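Local coordinates for protein mandelate racemase/muconate lactonizing enzyme (Polaromonas sp., PDB 2OG9) that probably abstracts a proton next to a substrate carboxylate, as a TIM-barrel member of the enolase superfamily classed with mandelate racemase, at residues Ser12-Trp17 / Glu55-His60; Ile83-Ile88 / Ala379-Arg384; Asp147-Tyr152 / Arg330-Glu335; His321-Ala326 / Met355-Arg360. All blocks are in the same frame, centred on the assembly; numbering follows the deposited sequence.

Contact 1. Residues Ser12-Trp17 / Glu55-His60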
loop_
_atom_site.group_PDB
_atom_site.type_symbol
_atom_site.label_atom_id
_atom_site.label_comp_id
_atom_site.label_asym_id
_atom_site.label_seq_id
_atom_site.Cartn_x
_atom_site.Cartn_y
_atom_site.Cartn_z
ATOM N N SER A 12 21.686 27.830 32.375
ATOM C CA SER A 12 21.019 27.532 33.642
ATOM C C SER A 12 22.096 27.145 34.650
ATOM O O SER A 12 22.008 27.466 35.835
ATOM C CB SER A 12 20.030 26.367 33.482
ATOM O OG SER A 12 20.685 25.104 33.553
ATOM N N ASP A 13 23.119 26.455 34.153
ATOM C CA ASP A 13 24.230 25.994 34.973
ATOM C C ASP A 13 25.395 25.729 34.021
ATOM O O ASP A 13 25.323 26.058 32.837
ATOM C CB ASP A 13 23.844 24.695 35.685
ATOM C CG ASP A 13 24.671 24.438 36.927
ATOM O OD1 ASP A 13 25.770 25.027 37.058
ATOM O OD2 ASP A 13 24.218 23.634 37.772
ATOM N N ARG A 14 26.457 25.123 34.533
ATOM C CA ARG A 14 27.613 24.819 33.706
ATOM C C ARG A 14 28.360 23.611 34.266
ATOM O O ARG A 14 28.711 23.580 35.444
ATOM C CB ARG A 14 28.538 26.037 33.650
ATOM C CG ARG A 14 29.637 25.943 32.617
ATOM C CD ARG A 14 30.994 26.127 33.276
ATOM N NE ARG A 14 31.034 27.338 34.094
ATOM C CZ ARG A 14 31.978 27.600 34.993
ATOM N NH1 ARG A 14 32.964 26.736 35.192
ATOM N NH2 ARG A 14 31.929 28.720 35.703
ATOM N N ILE A 15 28.584 22.614 33.415
ATOM C CA ILE A 15 29.287 21.397 33.807
ATOM C C ILE A 15 30.765 21.714 34.004
ATOM O O ILE A 15 31.406 22.278 33.120
ATOM C CB ILE A 15 29.148 20.301 32.719
ATOM C CG1 ILE A 15 27.669 19.930 32.546
ATOM C CG2 ILE A 15 30.000 19.088 33.086
ATOM C CD1 ILE A 15 27.393 18.919 31.435
ATOM N N THR A 16 31.310 21.337 35.155
ATOM C CA THR A 16 32.708 21.624 35.437
ATOM C C THR A 16 33.569 20.395 35.696
ATOM O O THR A 16 34.790 20.458 35.580
ATOM C CB THR A 16 32.829 22.571 36.651
ATOM O OG1 THR A 16 32.158 21.995 37.777
ATOM C CG2 THR A 16 32.195 23.921 36.338
ATOM N N TRP A 17 32.939 19.271 36.023
ATOM C CA TRP A 17 33.685 18.057 36.330
ATOM C C TRP A 17 32.928 16.821 35.872
ATOM O O TRP A 17 31.705 16.771 35.952
ATOM C CB TRP A 17 33.913 17.975 37.845
ATOM C CG TRP A 17 34.696 16.780 38.318
ATOM C CD1 TRP A 17 36.051 16.604 38.250
ATOM C CD2 TRP A 17 34.176 15.620 38.986
ATOM N NE1 TRP A 17 36.404 15.414 38.841
ATOM C CE2 TRP A 17 35.274 14.789 39.301
ATOM C CE3 TRP A 17 32.888 15.203 39.349
ATOM C CZ2 TRP A 17 35.125 13.567 39.966
ATOM C CZ3 TRP A 17 32.737 13.986 40.010
ATOM C CH2 TRP A 17 33.852 13.183 40.311
ATOM N N GLU A 55 29.197 16.908 37.716
ATOM C CA GLU A 55 29.014 17.954 38.716
ATOM C C GLU A 55 29.132 19.314 38.036
ATOM O O GLU A 55 29.858 19.460 37.055
ATOM C CB GLU A 55 30.047 17.794 39.841
ATOM C CG GLU A 55 29.677 16.687 40.826
ATOM C CD GLU A 55 30.741 16.425 41.883
ATOM O OE1 GLU A 55 31.460 17.373 42.272
ATOM O OE2 GLU A 55 30.844 15.266 42.339
ATOM N N THR A 56 28.416 20.305 38.558
ATOM C CA THR A 56 28.403 21.634 37.953
ATOM C C THR A 56 28.918 22.751 38.856
ATOM O O THR A 56 29.084 22.569 40.060
ATOM C CB THR A 56 26.980 22.013 37.528
ATOM O OG1 THR A 56 26.182 22.235 38.699
ATOM C CG2 THR A 56 26.351 20.888 36.702
ATOM N N ALA A 57 29.145 23.916 38.255
ATOM C CA ALA A 57 29.625 25.079 38.990
ATOM C C ALA A 57 28.604 25.448 40.062
ATOM O O ALA A 57 28.945 26.027 41.090
ATOM C CB ALA A 57 29.828 26.253 38.035
ATOM N N GLY A 58 27.347 25.097 39.812
ATOM C CA GLY A 58 26.286 25.401 40.754
ATOM C C GLY A 58 26.152 24.407 41.893
ATOM O O GLY A 58 25.226 24.510 42.697
ATOM N N GLY A 59 27.062 23.439 41.959
ATOM C CA GLY A 59 27.015 22.453 43.026
ATOM C C GLY A 59 26.039 21.307 42.821
ATOM O O GLY A 59 25.748 20.566 43.760
ATOM N N HIS A 60 25.528 21.153 41.603
ATOM C CA HIS A 60 24.591 20.072 41.308
ATOM C C HIS A 60 25.362 18.829 40.879
ATOM O O HIS A 60 26.465 18.931 40.339
ATOM C CB HIS A 60 23.614 20.510 40.217
ATOM C CG HIS A 60 22.657 21.570 40.664
ATOM N ND1 HIS A 60 21.557 21.298 41.452
ATOM C CD2 HIS A 60 22.653 22.911 40.467
ATOM C CE1 HIS A 60 20.919 22.422 41.719
ATOM N NE2 HIS A 60 21.563 23.416 41.133
#
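Thr16 and Trp17 both direct their backbone N-H groups at one carbonyl, that of Glu55, which makes a classic beta bulge where strands 15-26 and 46-56 pair in the antiparallel sheet of the N-terminal domain. Thr16 N lies 3.0 Å from Glu55 O, in the carbonyl plane; Trp17 N, 3.3 Å from Glu55 O, comes in tilted by 31°. Glu55 N returns a bond to Trp17 O, and on the other side of the bulge Ala57 N binds Arg14 O. The side chains of Trp17 and Glu55 run side by side on the same face of the sheet, the carboxylate lying obliquely to the indole with Glu55 OE2 3.3 Å from Trp17 CZ3.

Beyond the strand, the type I turn from Thr56 to Gly59 is fastened to Asp13. With CG anti to the backbone N (chi1 -157°), the Asp13 carboxylate sits at the turn. Thr56 OG1 donates to Asp13 OD2 across 2.6 Å from above the carboxylate plane, and Gly58 N reaches the syn lone pair of Asp13 OD1 in a bent bond of 3.2 Å. Arg14 N is a second donor to OD1, while Thr56 OG1 itself accepts from His60 N. The His60 imidazole offers its edge to Asp13, its plane 77° from the carboxylate and CD2 3.2 Å from Asp13 OD2.

Further out, Arg133 of helix 114-133 forms a salt bridge with Asp13 OD2. Arg384 pairs with Glu55 OE2 and makes a cation-pi contact with Trp17, whose NE1 bonds to Gln380 OE1.

Contact 2. Residues Ile83-Ile88 / Ala379-Arg384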
loop_
_atom_site.group_PDB
_atom_site.type_symbol
_atom_site.label_atom_id
_atom_site.label_comp_id
_atom_site.label_asym_id
_atom_site.label_seq_id
_atom_site.Cartn_x
_atom_site.Cartn_y
_atom_site.Cartn_z
ATOM N N ILE A 83 35.261 11.241 24.771
ATOM C CA ILE A 83 34.297 12.314 24.534
ATOM C C ILE A 83 33.915 13.129 25.768
ATOM O O ILE A 83 33.347 14.212 25.641
ATOM C CB ILE A 83 33.002 11.773 23.860
ATOM C CG1 ILE A 83 32.220 10.877 24.823
ATOM C CG2 ILE A 83 33.369 10.978 22.607
ATOM C CD1 ILE A 83 30.922 10.331 24.220
ATOM N N ALA A 84 34.241 12.628 26.956
ATOM C CA ALA A 84 33.907 13.331 28.193
ATOM C C ALA A 84 34.223 14.830 28.183
ATOM O O ALA A 84 33.397 15.637 28.603
ATOM C CB ALA A 84 34.600 12.661 29.378
ATOM N N PRO A 85 35.418 15.223 27.702
ATOM C CA PRO A 85 35.771 16.650 27.673
ATOM C C PRO A 85 34.750 17.542 26.971
ATOM O O PRO A 85 34.655 18.734 27.261
ATOM C CB PRO A 85 37.124 16.660 26.959
ATOM C CG PRO A 85 37.721 15.335 27.359
ATOM C CD PRO A 85 36.539 14.397 27.214
ATOM N N ALA A 86 33.984 16.971 26.045
ATOM C CA ALA A 86 32.988 17.749 25.312
ATOM C C ALA A 86 31.857 18.254 26.203
ATOM O O ALA A 86 31.091 19.129 25.803
ATOM C CB ALA A 86 32.413 16.915 24.162
ATOM N N LEU A 87 31.748 17.702 27.408
ATOM C CA LEU A 87 30.692 18.115 28.329
ATOM C C LEU A 87 31.075 19.321 29.182
ATOM O O LEU A 87 30.210 20.060 29.637
ATOM C CB LEU A 87 30.306 16.954 29.257
ATOM C CG LEU A 87 29.462 15.814 28.684
ATOM C CD1 LEU A 87 29.304 14.711 29.731
ATOM C CD2 LEU A 87 28.090 16.352 28.267
ATOM N N ILE A 88 32.369 19.520 29.402
ATOM C CA ILE A 88 32.812 20.636 30.233
ATOM C C ILE A 88 32.377 21.995 29.691
ATOM O O ILE A 88 32.554 22.294 28.513
ATOM C CB ILE A 88 34.345 20.639 30.396
ATOM C CG1 ILE A 88 34.812 19.297 30.969
ATOM C CG2 ILE A 88 34.763 21.789 31.306
ATOM C CD1 ILE A 88 34.199 18.941 32.322
ATOM N N ALA A 379 38.641 7.601 34.897
ATOM C CA ALA A 379 39.240 8.822 34.395
ATOM C C ALA A 379 38.327 9.974 34.759
ATOM O O ALA A 379 37.143 9.780 35.037
ATOM C CB ALA A 379 39.394 8.742 32.890
ATOM N N GLN A 380 38.883 11.176 34.764
ATOM C CA GLN A 380 38.098 12.353 35.073
ATOM C C GLN A 380 38.659 13.557 34.339
ATOM O O GLN A 380 39.821 13.567 33.935
ATOM C CB GLN A 380 38.069 12.595 36.584
ATOM C CG GLN A 380 39.411 12.495 37.279
ATOM C CD GLN A 380 39.279 12.636 38.783
ATOM O OE1 GLN A 380 38.956 13.709 39.291
ATOM N NE2 GLN A 380 39.516 11.545 39.503
ATOM N N VAL A 381 37.815 14.561 34.146
ATOM C CA VAL A 381 38.210 15.776 33.459
ATOM C C VAL A 381 37.540 16.954 34.147
ATOM O O VAL A 381 36.458 16.810 34.717
ATOM C CB VAL A 381 37.789 15.732 31.969
ATOM C CG1 VAL A 381 36.307 15.448 31.859
ATOM C CG2 VAL A 381 38.129 17.045 31.285
ATOM N N GLY A 382 38.191 18.111 34.104
ATOM C CA GLY A 382 37.635 19.294 34.729
ATOM C C GLY A 382 38.053 19.436 36.179
ATOM O O GLY A 382 38.836 18.636 36.691
ATOM N N THR A 383 37.529 20.466 36.840
ATOM C CA THR A 383 37.838 20.721 38.241
ATOM C C THR A 383 36.573 20.574 39.076
ATOM O O THR A 383 35.582 21.273 38.861
ATOM C CB THR A 383 38.404 22.138 38.444
ATOM O OG1 THR A 383 39.516 22.338 37.563
ATOM C CG2 THR A 383 38.870 22.322 39.882
ATOM N N ARG A 384 36.620 19.657 40.030
ATOM C CA ARG A 384 35.483 19.393 40.891
ATOM C C ARG A 384 35.142 20.621 41.734
ATOM O O ARG A 384 36.028 21.262 42.302
ATOM C CB ARG A 384 35.797 18.189 41.783
ATOM C CG ARG A 384 34.577 17.505 42.346
ATOM C CD ARG A 384 34.921 16.136 42.899
ATOM N NE ARG A 384 33.728 15.462 43.396
ATOM C CZ ARG A 384 33.724 14.247 43.930
ATOM N NH1 ARG A 384 34.855 13.567 44.039
ATOM N NH2 ARG A 384 32.586 13.715 44.349
#
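Val381 meets Ala84, Pro85 and Ile88 in a small, purely apolar surface contact, where the loop following helix 73-83 packs against the last strand of the chain, 375-382. Both branches of the valine are used. CG1 of Val381 lies 4.1 Å from Ala84 CB and equally close to Ile88 CD1; its CG2 is 4.0 Å from Ile88 CG1, the isoleucine and valine side chains meeting tip to tip. Pro85 comes in along the flank, with its CG 4.3 Å from Val381 CG2. The torsion of Val381 explains how both methyls are engaged: at chi1 54° CG1 stands between the backbone N and the carbonyl carbon and CG2 lies anti to the N, which turns the fork toward the loop and lets Ile88 touch both branches.

In the fold, strand 375-382 is outermost within this chain in the antiparallel sheet of the N-terminal domain, so the C-terminal end of the chain returns to a sheet begun by strand 15-26. Val18, on that neighbouring strand, touches both Val381 and Ile88 and bonds through its backbone to Val381. Phe122 of helix 114-133 also packs against Ala84 and Leu87.

The loop is coiled tightly by backbone bonds from Ala86 N to Ile83 O, Leu87 N to Ala84 O and Ile88 N to Pro85 O, which bring Ala84 and Ile88 to the same valine. Ile88 CD1 lies 3.9 Å from Val381 O and 4.2 Å from Gly382 CA, where a side chain would be tight against it.

Contact 3. Residues Asp147-Tyr152 / Arg330-Glu335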
loop_
_atom_site.group_PDB
_atom_site.type_symbol
_atom_site.label_atom_id
_atom_site.label_comp_id
_atom_site.label_asym_id
_atom_site.label_seq_id
_atom_site.Cartn_x
_atom_site.Cartn_y
_atom_site.Cartn_z
ATOM N N ASP A 147 2.219 4.943 41.302
ATOM C CA ASP A 147 3.258 4.996 42.324
ATOM C C ASP A 147 3.926 3.643 42.553
ATOM O O ASP A 147 4.819 3.517 43.384
ATOM C CB ASP A 147 2.681 5.548 43.629
ATOM C CG ASP A 147 2.185 6.976 43.478
ATOM O OD1 ASP A 147 2.883 7.781 42.820
ATOM O OD2 ASP A 147 1.104 7.299 44.016
ATOM N N SER A 148 3.493 2.634 41.805
ATOM C CA SER A 148 4.074 1.295 41.901
ATOM C C SER A 148 3.848 0.618 40.550
ATOM O O SER A 148 2.888 0.938 39.859
ATOM C CB SER A 148 3.418 0.487 43.026
ATOM O OG SER A 148 2.071 0.189 42.729
ATOM N N VAL A 149 4.726 -0.313 40.191
ATOM C CA VAL A 149 4.660 -0.999 38.902
ATOM C C VAL A 149 4.610 -2.526 39.020
ATOM O O VAL A 149 5.328 -3.115 39.830
ATOM C CB VAL A 149 5.894 -0.612 38.044
ATOM C CG1 VAL A 149 5.847 -1.321 36.699
ATOM C CG2 VAL A 149 5.935 0.905 37.845
ATOM N N ARG A 150 3.774 -3.165 38.202
ATOM C CA ARG A 150 3.675 -4.625 38.234
ATOM C C ARG A 150 5.073 -5.195 38.021
ATOM O O ARG A 150 5.816 -4.716 37.169
ATOM C CB ARG A 150 2.745 -5.144 37.131
ATOM C CG ARG A 150 1.330 -4.573 37.154
ATOM C CD ARG A 150 0.369 -5.452 36.357
ATOM N NE ARG A 150 0.105 -6.723 37.032
ATOM C CZ ARG A 150 -0.800 -7.615 36.630
ATOM N NH1 ARG A 150 -1.535 -7.384 35.550
ATOM N NH2 ARG A 150 -0.988 -8.735 37.321
ATOM N N CYS A 151 5.443 -6.207 38.800
ATOM C CA CYS A 151 6.760 -6.803 38.656
ATOM C C CYS A 151 6.677 -8.321 38.568
ATOM O O CYS A 151 5.673 -8.930 38.949
ATOM C CB CYS A 151 7.669 -6.411 39.831
ATOM S SG CYS A 151 7.161 -7.071 41.451
ATOM N N TYR A 152 7.753 -8.920 38.066
ATOM C CA TYR A 152 7.847 -10.361 37.910
ATOM C C TYR A 152 9.314 -10.731 38.035
ATOM O O TYR A 152 10.184 -9.859 37.959
ATOM C CB TYR A 152 7.334 -10.769 36.528
ATOM C CG TYR A 152 8.158 -10.219 35.376
ATOM C CD1 TYR A 152 9.154 -10.985 34.775
ATOM C CD2 TYR A 152 7.942 -8.928 34.895
ATOM C CE1 TYR A 152 9.919 -10.481 33.720
ATOM C CE2 TYR A 152 8.703 -8.412 33.838
ATOM C CZ TYR A 152 9.687 -9.194 33.259
ATOM O OH TYR A 152 10.448 -8.687 32.227
ATOM N N ARG A 330 0.089 3.363 29.822
ATOM C CA ARG A 330 -0.531 2.061 30.071
ATOM C C ARG A 330 0.271 1.201 31.042
ATOM O O ARG A 330 1.497 1.262 31.065
ATOM C CB ARG A 330 -0.726 1.311 28.752
ATOM C CG ARG A 330 -1.840 1.873 27.877
ATOM C CD ARG A 330 -1.982 1.066 26.597
ATOM N NE ARG A 330 -0.974 1.422 25.607
ATOM C CZ ARG A 330 -0.991 2.548 24.900
ATOM N NH1 ARG A 330 -1.966 3.428 25.076
ATOM N NH2 ARG A 330 -0.038 2.794 24.011
ATOM N N GLU A 331 -0.431 0.389 31.831
ATOM C CA GLU A 331 0.204 -0.473 32.828
ATOM C C GLU A 331 1.348 -1.333 32.302
ATOM O O GLU A 331 1.129 -2.293 31.564
ATOM C CB GLU A 331 -0.843 -1.384 33.486
ATOM C CG GLU A 331 -1.734 -0.692 34.510
ATOM C CD GLU A 331 -0.969 -0.251 35.753
ATOM O OE1 GLU A 331 -0.265 -1.096 36.344
ATOM O OE2 GLU A 331 -1.080 0.935 36.141
ATOM N N PRO A 332 2.590 -1.000 32.686
ATOM C CA PRO A 332 3.755 -1.766 32.240
ATOM C C PRO A 332 4.120 -2.888 33.216
ATOM O O PRO A 332 3.463 -3.079 34.246
ATOM C CB PRO A 332 4.844 -0.704 32.171
ATOM C CG PRO A 332 4.524 0.139 33.376
ATOM C CD PRO A 332 3.005 0.266 33.327
ATOM N N TRP A 333 5.157 -3.639 32.858
ATOM C CA TRP A 333 5.690 -4.709 33.695
ATOM C C TRP A 333 7.193 -4.457 33.777
ATOM O O TRP A 333 7.810 -4.078 32.782
ATOM C CB TRP A 333 5.485 -6.094 33.068
ATOM C CG TRP A 333 4.119 -6.705 33.217
ATOM C CD1 TRP A 333 3.068 -6.596 32.349
ATOM C CD2 TRP A 333 3.688 -7.591 34.259
ATOM N NE1 TRP A 333 2.013 -7.368 32.782
ATOM C CE2 TRP A 333 2.365 -7.989 33.951
ATOM C CE3 TRP A 333 4.292 -8.091 35.422
ATOM C CZ2 TRP A 333 1.635 -8.867 34.765
ATOM C CZ3 TRP A 333 3.566 -8.965 36.233
ATOM C CH2 TRP A 333 2.250 -9.344 35.897
ATOM N N VAL A 334 7.780 -4.652 34.953
ATOM C CA VAL A 334 9.218 -4.484 35.134
ATOM C C VAL A 334 9.746 -5.718 35.852
ATOM O O VAL A 334 9.105 -6.214 36.788
ATOM C CB VAL A 334 9.550 -3.226 35.982
ATOM C CG1 VAL A 334 11.036 -3.205 36.306
ATOM C CG2 VAL A 334 9.169 -1.964 35.220
ATOM N N GLU A 335 10.899 -6.222 35.422
ATOM C CA GLU A 335 11.493 -7.404 36.045
ATOM C C GLU A 335 12.260 -7.050 37.305
ATOM O O GLU A 335 13.076 -6.115 37.304
ATOM C CB GLU A 335 12.436 -8.116 35.051
ATOM C CG GLU A 335 13.204 -9.264 35.686
ATOM C CD GLU A 335 14.034 -10.030 34.687
ATOM O OE1 GLU A 335 14.653 -9.379 33.821
ATOM O OE2 GLU A 335 14.079 -11.274 34.772
HETATM O O HOH W 1 2.378 -1.494 36.222
HETATM O O HOH W 2 9.961 -5.928 31.822
#
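Strands 148-152 and 333-335, paired in parallel at Cys151 with Val334 and Tyr152 with Glu335, are consistent with the first and last strands of the enolase-type barrel, whose parallel pairing closes the ring. Their axes cross at -50°. Val334 N bonds to Arg150 O at 3.0 Å, in the carbonyl plane, and Tyr152 N answers with a longer bond of 3.3 Å to Val334 O.

On the face carrying Arg150, Tyr152, Trp333 and Glu335, the arginine lies over the indole. Arg150 CB makes a CH-pi contact 3.9 Å from the centroid of the six-membered ring of Trp333, and a bend at chi3 (71°) folds the guanidinium back over the same ring. Its CZ comes 3.3 Å from Trp333 CZ2, the two planes 27° apart. Replacing Arg150 by an alanine would keep CB over the indole but is likely to leave Trp333 CZ2 and CH2 without the flat group that covers them. Tyr152 and Trp333 each meet Trp237 edge-to-face, while Glu335 CB sits over a face of the tyrosine ring, 3.5 Å from Tyr152 CZ.

On the other face Val149 CG1 packs 3.7 Å from Val334 CG2, and Val334 also touches Ala325 of helix 318-326. Where the backbones part, one water accepts from Arg150 N and donates to Pro332 O and to Glu331 OE1; the other carboxylate oxygen of Glu331 is in a salt bridge with Arg146. A second water accepts a hydrogen bond from Tyr152 OH, 2.8 Å away, and donates one to Trp333 O.

Contact 4. Residues His321-Ala326 / Met355-Arg360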
loop_
_atom_site.group_PDB
_atom_site.type_symbol
_atom_site.label_atom_id
_atom_site.label_comp_id
_atom_site.label_asym_id
_atom_site.label_seq_id
_atom_site.Cartn_x
_atom_site.Cartn_y
_atom_site.Cartn_z
ATOM N N HIS A 321 14.580 1.652 35.195
ATOM C CA HIS A 321 13.302 1.424 34.528
ATOM C C HIS A 321 12.043 1.570 35.370
ATOM O O HIS A 321 10.971 1.830 34.828
ATOM C CB HIS A 321 13.319 0.068 33.827
ATOM C CG HIS A 321 14.301 0.003 32.700
ATOM N ND1 HIS A 321 14.347 0.953 31.701
ATOM C CD2 HIS A 321 15.276 -0.890 32.413
ATOM C CE1 HIS A 321 15.308 0.647 30.848
ATOM N NE2 HIS A 321 15.887 -0.467 31.258
ATOM N N VAL A 322 12.151 1.412 36.685
ATOM C CA VAL A 322 10.967 1.573 37.518
ATOM C C VAL A 322 10.457 3.009 37.369
ATOM O O VAL A 322 9.246 3.260 37.380
ATOM C CB VAL A 322 11.261 1.263 39.017
ATOM C CG1 VAL A 322 12.323 2.200 39.572
ATOM C CG2 VAL A 322 9.981 1.385 39.815
ATOM N N HIS A 323 11.379 3.957 37.216
ATOM C CA HIS A 323 10.999 5.358 37.043
ATOM C C HIS A 323 10.395 5.591 35.662
ATOM O O HIS A 323 9.376 6.274 35.522
ATOM C CB HIS A 323 12.219 6.263 37.209
ATOM C CG HIS A 323 12.715 6.350 38.617
ATOM N ND1 HIS A 323 12.071 7.087 39.587
ATOM C CD2 HIS A 323 13.775 5.771 39.227
ATOM C CE1 HIS A 323 12.712 6.959 40.735
ATOM N NE2 HIS A 323 13.751 6.164 40.544
ATOM N N LEU A 324 11.039 5.036 34.640
ATOM C CA LEU A 324 10.567 5.198 33.273
ATOM C C LEU A 324 9.216 4.507 33.072
ATOM O O LEU A 324 8.324 5.057 32.427
ATOM C CB LEU A 324 11.619 4.657 32.296
ATOM C CG LEU A 324 12.956 5.412 32.361
ATOM C CD1 LEU A 324 14.013 4.730 31.501
ATOM C CD2 LEU A 324 12.746 6.849 31.899
ATOM N N ALA A 325 9.061 3.315 33.642
ATOM C CA ALA A 325 7.804 2.581 33.531
ATOM C C ALA A 325 6.666 3.337 34.213
ATOM O O ALA A 325 5.524 3.311 33.751
ATOM C CB ALA A 325 7.950 1.191 34.149
ATOM N N ALA A 326 6.972 4.011 35.315
ATOM C CA ALA A 326 5.952 4.759 36.039
ATOM C C ALA A 326 5.382 5.881 35.171
ATOM O O ALA A 326 4.234 6.287 35.339
ATOM C CB ALA A 326 6.544 5.345 37.319
HETATM N N MSE A 355 6.400 -3.334 42.372
HETATM C CA MSE A 355 7.576 -2.736 42.987
HETATM C C MSE A 355 7.267 -1.260 43.148
HETATM O O MSE A 355 6.699 -0.637 42.249
HETATM C CB MSE A 355 8.840 -2.943 42.138
HETATM C CG MSE A 355 8.806 -2.414 40.721
HETATM SE SE MSE A 355 10.611 -2.455 39.943
HETATM C CE MSE A 355 10.926 -4.382 39.973
ATOM N N LEU A 356 7.617 -0.707 44.304
ATOM C CA LEU A 356 7.346 0.693 44.586
ATOM C C LEU A 356 8.309 1.604 43.843
ATOM O O LEU A 356 9.503 1.328 43.750
ATOM C CB LEU A 356 7.459 0.978 46.091
ATOM C CG LEU A 356 6.577 0.171 47.052
ATOM C CD1 LEU A 356 6.802 0.660 48.485
ATOM C CD2 LEU A 356 5.117 0.318 46.668
ATOM N N VAL A 357 7.777 2.691 43.307
ATOM C CA VAL A 357 8.612 3.650 42.610
ATOM C C VAL A 357 9.293 4.454 43.710
ATOM O O VAL A 357 8.623 4.982 44.587
ATOM C CB VAL A 357 7.762 4.592 41.744
ATOM C CG1 VAL A 357 8.645 5.654 41.116
ATOM C CG2 VAL A 357 7.042 3.788 40.666
ATOM N N PRO A 358 10.633 4.520 43.700
ATOM C CA PRO A 358 11.370 5.274 44.721
ATOM C C PRO A 358 10.875 6.718 44.792
ATOM O O PRO A 358 10.475 7.290 43.776
ATOM C CB PRO A 358 12.814 5.177 44.241
ATOM C CG PRO A 358 12.858 3.839 43.603
ATOM C CD PRO A 358 11.562 3.797 42.814
ATOM N N THR A 359 10.898 7.302 45.988
ATOM C CA THR A 359 10.436 8.675 46.165
ATOM C C THR A 359 11.561 9.685 46.367
ATOM O O THR A 359 11.320 10.890 46.364
ATOM C CB THR A 359 9.444 8.793 47.353
ATOM O OG1 THR A 359 10.066 8.315 48.551
ATOM C CG2 THR A 359 8.183 7.987 47.075
ATOM N N ARG A 360 12.789 9.203 46.534
ATOM C CA ARG A 360 13.929 10.099 46.714
ATOM C C ARG A 360 14.256 10.840 45.408
ATOM O O ARG A 360 13.857 10.413 44.326
ATOM C CB ARG A 360 15.149 9.303 47.208
ATOM C CG ARG A 360 15.066 7.806 46.960
ATOM C CD ARG A 360 16.111 7.040 47.774
ATOM N NE ARG A 360 15.771 5.623 47.896
ATOM C CZ ARG A 360 15.810 4.747 46.896
ATOM N NH1 ARG A 360 16.183 5.132 45.687
ATOM N NH2 ARG A 360 15.458 3.485 47.102
#
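Val322 and Ala326, one turn apart on helix 318-326, rest on Val357, Pro358 and the selenomethionine Met355 by apolar packing; the two segments share no hydrogen bond. Val322 splits its methyls: at chi1 60° CG1 stands between the backbone N and the carbonyl carbon and meets Pro358 CD tip to tip at 3.7 Å, while CG2, anti to the N, lies 3.9 Å from Val357 CG2. The selenium of Met355 lies 3.9 Å from Val322 CB. Val357 CG2 is shared, with Ala326 CB 3.7 Å away.

The second kind of contact is made by the His323 ring, which lies obliquely to its neighbours. Its CE1 stands 3.9 Å from Pro358 CB, and ND1 is 4.0 Å from Val357 CG1. Polar bonds come from elsewhere: ND1 bonds to Ala139 N and NE2 to Leu363 O, a pattern consistent with a proton on NE2. A leucine in place of His323 would probably leave both of those backbone groups without their mate, even if the packing on Pro358 were partly kept.

Backbone bonds tie the strand end and the loop after it, Met355 to Val149 and Val357 to Asp147, anchoring them to strand 148-152 and the residue before it. Between the two segments shape and burial do the joining, while the polar atoms of His323 and the backbone bond to other parts of the chain.

Overall arrangement
From the N terminus, contact 1 closes first, bringing 55-60 back to 12-17 within the antiparallel sheet of the N-terminal domain. Contact 2 opens afterwards and closes only at the C terminus, tying the loop at 83-88 to 379-384; its long loop holds the whole barrel, with contacts 3 and 4 nested inside. Those two cross: 147-152, 321-326, 330-335 and 355-360 alternate along the chain, so barrel closure and the packing of helix 318-326 are interlocked, their centres about 9 Å apart. Contacts 1 and 2 touch where strands 15-26 and 375-382 are neighbours in one sheet, while the centres of contacts 2 and 3 lie about 36 Å apart.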